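PDB 5D79: berberine bridge enzyme-like protein from Arabidopsis thaliana, which binds FAD as an oxidoreductase of the berberine bridge enzyme-like family and takes part in adaptation to salt stress. Local coordinates for residues P68-V72 with S73-K77; K441-T444 with D445-L448. One frame throughout, in Å; residues are numbered along the deposited sequence.

Contact 1: P68-V72 with S73-K77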
loop_
_atom_site.group_PDB
_atom_site.type_symbol
_atom_site.label_atom_id
_atom_site.label_comp_id
_atom_site.label_asym_id
_atom_site.label_seq_id
_atom_site.Cartn_x
_atom_site.Cartn_y
_atom_site.Cartn_z
ATOM N N PRO A 68 6.771 13.583 3.034
ATOM C CA PRO A 68 7.209 14.989 2.993
ATOM C C PRO A 68 8.625 15.225 2.447
ATOM O O PRO A 68 8.892 16.295 1.870
ATOM C CB PRO A 68 7.122 15.416 4.461
ATOM C CG PRO A 68 6.024 14.580 5.006
ATOM C CD PRO A 68 6.167 13.243 4.333
ATOM N N ARG A 69 9.505 14.239 2.607
ATOM C CA ARG A 69 10.877 14.346 2.126
ATOM C C ARG A 69 10.906 14.568 0.616
ATOM O O ARG A 69 11.903 15.038 0.061
ATOM C CB ARG A 69 11.680 13.096 2.505
ATOM C CG ARG A 69 11.165 11.823 1.881
ATOM C CD ARG A 69 11.925 10.591 2.385
ATOM N NE ARG A 69 13.209 10.363 1.715
ATOM C CZ ARG A 69 13.624 9.179 1.264
ATOM N NH1 ARG A 69 14.808 9.072 0.675
ATOM N NH2 ARG A 69 12.860 8.099 1.399
ATOM N N PHE A 70 9.802 14.233 -0.044
ATOM C CA PHE A 70 9.691 14.421 -1.481
ATOM C C PHE A 70 8.877 15.658 -1.814
ATOM O O PHE A 70 8.376 15.805 -2.929
ATOM C CB PHE A 70 9.071 13.192 -2.133
ATOM C CG PHE A 70 9.934 11.977 -2.045
ATOM C CD1 PHE A 70 11.168 11.945 -2.680
ATOM C CD2 PHE A 70 9.518 10.870 -1.335
ATOM C CE1 PHE A 70 11.975 10.824 -2.607
ATOM C CE2 PHE A 70 10.310 9.737 -1.255
ATOM C CZ PHE A 70 11.543 9.711 -1.892
ATOM N N SER A 71 8.754 16.547 -0.841
ATOM C CA SER A 71 8.108 17.825 -1.079
ATOM C C SER A 71 9.130 18.950 -1.051
ATOM O O SER A 71 8.768 20.115 -0.961
ATOM C CB SER A 71 7.026 18.084 -0.040
ATOM O OG SER A 71 7.614 18.208 1.232
ATOM N N VAL A 72 10.410 18.603 -1.116
ATOM C CA VAL A 72 11.464 19.610 -1.039
ATOM C C VAL A 72 11.712 20.247 -2.414
ATOM O O VAL A 72 11.396 19.650 -3.447
ATOM C CB VAL A 72 12.776 19.015 -0.472
ATOM C CG1 VAL A 72 12.622 18.736 1.017
ATOM C CG2 VAL A 72 13.172 17.755 -1.211
ATOM N N SER A 73 12.257 21.465 -2.422
ATOM C CA SER A 73 12.387 22.239 -3.655
ATOM C C SER A 73 13.382 21.616 -4.637
ATOM O O SER A 73 13.319 21.861 -5.842
ATOM C CB SER A 73 12.790 23.691 -3.338
ATOM O OG SER A 73 14.047 23.764 -2.689
ATOM N N GLU A 74 14.292 20.799 -4.120
ATOM C CA GLU A 74 15.322 20.178 -4.949
ATOM C C GLU A 74 14.809 18.963 -5.733
ATOM O O GLU A 74 15.507 18.452 -6.610
ATOM C CB GLU A 74 16.531 19.773 -4.090
ATOM C CG GLU A 74 16.214 19.410 -2.633
ATOM C CD GLU A 74 16.188 20.619 -1.702
ATOM O OE1 GLU A 74 15.268 21.458 -1.828
ATOM O OE2 GLU A 74 17.090 20.734 -0.842
ATOM N N THR A 75 13.597 18.508 -5.419
ATOM C CA THR A 75 12.991 17.385 -6.128
ATOM C C THR A 75 12.208 17.877 -7.344
ATOM O O THR A 75 11.709 19.009 -7.352
ATOM C CB THR A 75 12.067 16.557 -5.206
ATOM O OG1 THR A 75 11.121 17.414 -4.552
ATOM C CG2 THR A 75 12.894 15.814 -4.155
ATOM N N PRO A 76 12.129 17.035 -8.396
ATOM C CA PRO A 76 11.485 17.425 -9.657
ATOM C C PRO A 76 10.024 17.849 -9.489
ATOM O O PRO A 76 9.245 17.200 -8.783
ATOM C CB PRO A 76 11.594 16.151 -10.511
ATOM C CG PRO A 76 12.812 15.455 -9.990
ATOM C CD PRO A 76 12.796 15.719 -8.506
ATOM N N LYS A 77 9.668 18.947 -10.146
ATOM C CA LYS A 77 8.313 19.475 -10.104
ATOM C C LYS A 77 7.632 19.332 -11.467
ATOM O O LYS A 77 8.285 19.448 -12.498
ATOM C CB LYS A 77 8.343 20.938 -9.661
ATOM C CG LYS A 77 8.928 21.134 -8.267
ATOM C CD LYS A 77 8.173 20.304 -7.230
ATOM C CE LYS A 77 8.654 20.578 -5.807
ATOM N NZ LYS A 77 10.095 20.264 -5.628
#

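Contact 2: K441-T444 with D445-L448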
loop_
_atom_site.group_PDB
_atom_site.type_symbol
_atom_site.label_atom_id
_atom_site.label_comp_id
_atom_site.label_asym_id
_atom_site.label_seq_id
_atom_site.Cartn_x
_atom_site.Cartn_y
_atom_site.Cartn_z
ATOM N N LYS A 441 19.749 17.201 3.861
ATOM C CA LYS A 441 19.681 15.823 3.357
ATOM C C LYS A 441 20.723 14.922 4.018
ATOM O O LYS A 441 20.465 13.748 4.330
ATOM C CB LYS A 441 19.867 15.804 1.836
ATOM C CG LYS A 441 19.736 14.428 1.199
ATOM C CD LYS A 441 20.544 14.336 -0.090
ATOM C CE LYS A 441 22.043 14.566 0.156
ATOM N NZ LYS A 441 22.674 13.503 1.003
ATOM N N THR A 442 21.897 15.501 4.237
ATOM C CA THR A 442 23.017 14.818 4.865
ATOM C C THR A 442 22.650 14.328 6.270
ATOM O O THR A 442 23.134 13.287 6.721
ATOM C CB THR A 442 24.248 15.756 4.900
ATOM O OG1 THR A 442 24.733 15.943 3.562
ATOM C CG2 THR A 442 25.362 15.195 5.769
ATOM N N GLU A 443 21.766 15.061 6.942
ATOM C CA GLU A 443 21.341 14.696 8.289
ATOM C C GLU A 443 20.343 13.535 8.285
ATOM O O GLU A 443 20.367 12.686 9.183
ATOM C CB GLU A 443 20.729 15.902 9.009
ATOM C CG GLU A 443 21.703 17.049 9.271
ATOM C CD GLU A 443 22.519 16.866 10.537
ATOM O OE1 GLU A 443 22.317 15.850 11.239
ATOM O OE2 GLU A 443 23.360 17.747 10.833
ATOM N N THR A 444 19.471 13.494 7.280
ATOM C CA THR A 444 18.466 12.439 7.200
ATOM C C THR A 444 19.034 11.160 6.596
ATOM O O THR A 444 18.340 10.154 6.495
ATOM C CB THR A 444 17.249 12.888 6.376
ATOM O OG1 THR A 444 17.639 13.087 5.015
ATOM C CG2 THR A 444 16.699 14.184 6.926
ATOM N N ASP A 445 20.298 11.219 6.189
ATOM C CA ASP A 445 21.004 10.062 5.651
ATOM C C ASP A 445 21.049 8.905 6.643
ATOM O O ASP A 445 20.967 7.738 6.254
ATOM C CB ASP A 445 22.437 10.440 5.265
ATOM C CG ASP A 445 22.573 10.864 3.817
ATOM O OD1 ASP A 445 21.544 10.960 3.112
ATOM O OD2 ASP A 445 23.728 11.112 3.394
ATOM N N LYS A 446 21.191 9.228 7.924
ATOM C CA LYS A 446 21.358 8.212 8.954
ATOM C C LYS A 446 20.150 7.267 9.045
ATOM O O LYS A 446 20.281 6.118 9.478
ATOM C CB LYS A 446 21.621 8.880 10.309
ATOM C CG LYS A 446 20.441 9.654 10.889
ATOM C CD LYS A 446 20.877 10.544 12.057
ATOM C CE LYS A 446 19.736 11.434 12.559
ATOM N NZ LYS A 446 20.217 12.603 13.368
ATOM N N TYR A 447 18.986 7.757 8.623
ATOM C CA TYR A 447 17.760 6.969 8.618
ATOM C C TYR A 447 17.742 5.971 7.458
ATOM O O TYR A 447 17.374 4.802 7.617
ATOM C CB TYR A 447 16.539 7.887 8.527
ATOM C CG TYR A 447 16.390 8.902 9.649
ATOM C CD1 TYR A 447 16.125 8.494 10.950
ATOM C CD2 TYR A 447 16.480 10.276 9.398
ATOM C CE1 TYR A 447 15.969 9.420 11.980
ATOM C CE2 TYR A 447 16.324 11.203 10.419
ATOM C CZ TYR A 447 16.068 10.767 11.705
ATOM O OH TYR A 447 15.909 11.664 12.730
ATOM N N LEU A 448 18.123 6.452 6.283
ATOM C CA LEU A 448 18.292 5.594 5.115
ATOM C C LEU A 448 19.281 4.477 5.432
ATOM O O LEU A 448 18.979 3.291 5.242
ATOM C CB LEU A 448 18.782 6.408 3.911
ATOM C CG LEU A 448 17.732 6.964 2.949
ATOM C CD1 LEU A 448 16.498 7.441 3.674
ATOM C CD2 LEU A 448 18.318 8.087 2.136
#

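Contact 1: P68-V72 with S73-K77
Thr-75 and Lys-77 both reach back to the carbonyl oxygen of Val-72. Thr-75 OG1 donates to Val-72 O at 2.5 Å, at a C=O...O angle of 146°. Lys-77 NZ donates to the same oxygen from 2.6 Å, tilted 32° out of the carbonyl plane. The third donor is Thr-75 N, 3.2 Å from Val-72 O and well above that plane. Three bonds thus grip one acceptor. The backbone bond closes a type I beta turn from Val-72 to Thr-75, and the hydroxyl doubles it. Thr-75 OG1 sits between its own backbone N and carbonyl carbon (chi1 52°), which turns it to the inside of the turn. The same torsion lays Thr-75 CG2 against Val-72 CG2, 3.5 Å away, and the two side chains cross at about a right angle. Thr-75 CG2 also comes near the edge of the Phe-70 ring. Glu-74 CG lies 3.7 Å from Val-72 CG2, and the two side chains meet at a slant. The Glu-74 carboxylate is held by Ser-73, whose OG donates to Glu-74 OE1 at 2.7 Å. Bends at chi2 and chi4 curl Lys-77 back along the chain, and NZ gains a second acceptor in Thr-75 O at 2.7 Å. The turn lies at the surface, in the loop between helix 58-63 and strand 80-82, in or close to the PCMH-type FAD-binding region. Further out, Phe-70 is buried against Tyr-118 and Ile-119. Its ring carries Arg-69 CG on one face, while Arg-69 NH2 donates to Phe-365 O.

Contact 2: K441-T444 with D445-L448
Thr-444 and Tyr-447 meet in the first turns of helix 441-458, on the side that faces the protein. This helix follows strand 425-434 of the seven-stranded antiparallel sheet. Its opening turns are irregular: the N atoms of Lys-446 and Tyr-447 lack the usual bonds to the turn before. Tyr-447 N instead bonds to Thr-444 O, three residues back, at 3.3 Å. The N-H...O angle is 146°.

The buried side is the tight one. With its CG anti to the carbonyl carbon (chi1 -59°), Tyr-447 points its ring back along the helix. Thr-444 O then lies near the ring plane at its edge, 3.4 Å from Tyr-447 CD2. Thr-444 CB comes within 4.1 Å of the same ring carbon. The Tyr-447 ring stacks with Trp-433, and its OH is hydrogen-bonded to Glu-437 OE1. Trp-433 also touches Thr-444 and Leu-448, which ties this side to the sheet. Lys-446 CG covers one face of the tyrosine ring.

The solvent side is looser. Lys-446 runs extended beyond CG, and its CG passes 3.5 Å from Glu-443 O. Glu-443 is poorly ordered. As modelled, its OE1 is 4.4 Å from Lys-446 NZ, too far for a salt bridge. Asp-445 lies closer in, with its CB 3.3 Å from Thr-442 O. Lys-441 folds back toward it through bends at chi3 and chi4, and the two side chains cross at a slant. The resulting salt bridge is weak: Lys-441 NZ is 3.5 Å from Asp-445 OD1.

From the N terminus, contact 1 comes first. It closes a small turn in the loop between helix 58-63 and strand 80-82, about 10 Å from FAD at the side chain of Phe-70. Contact 2 opens far later in the chain, at the start of helix 441-458, and lies away from the flavin site. The two are in series, so neither nests in nor crosses the other. Their centres are about 15 Å apart, and they touch directly: Arg-69 NH1 packs 3.8 Å from Leu-448 CD1. Arg-69 also touches strand 363-372, and Leu-448 strand 425-434, so the pair joins the loop before strand 80-82 to the seven-stranded sheet and its helix.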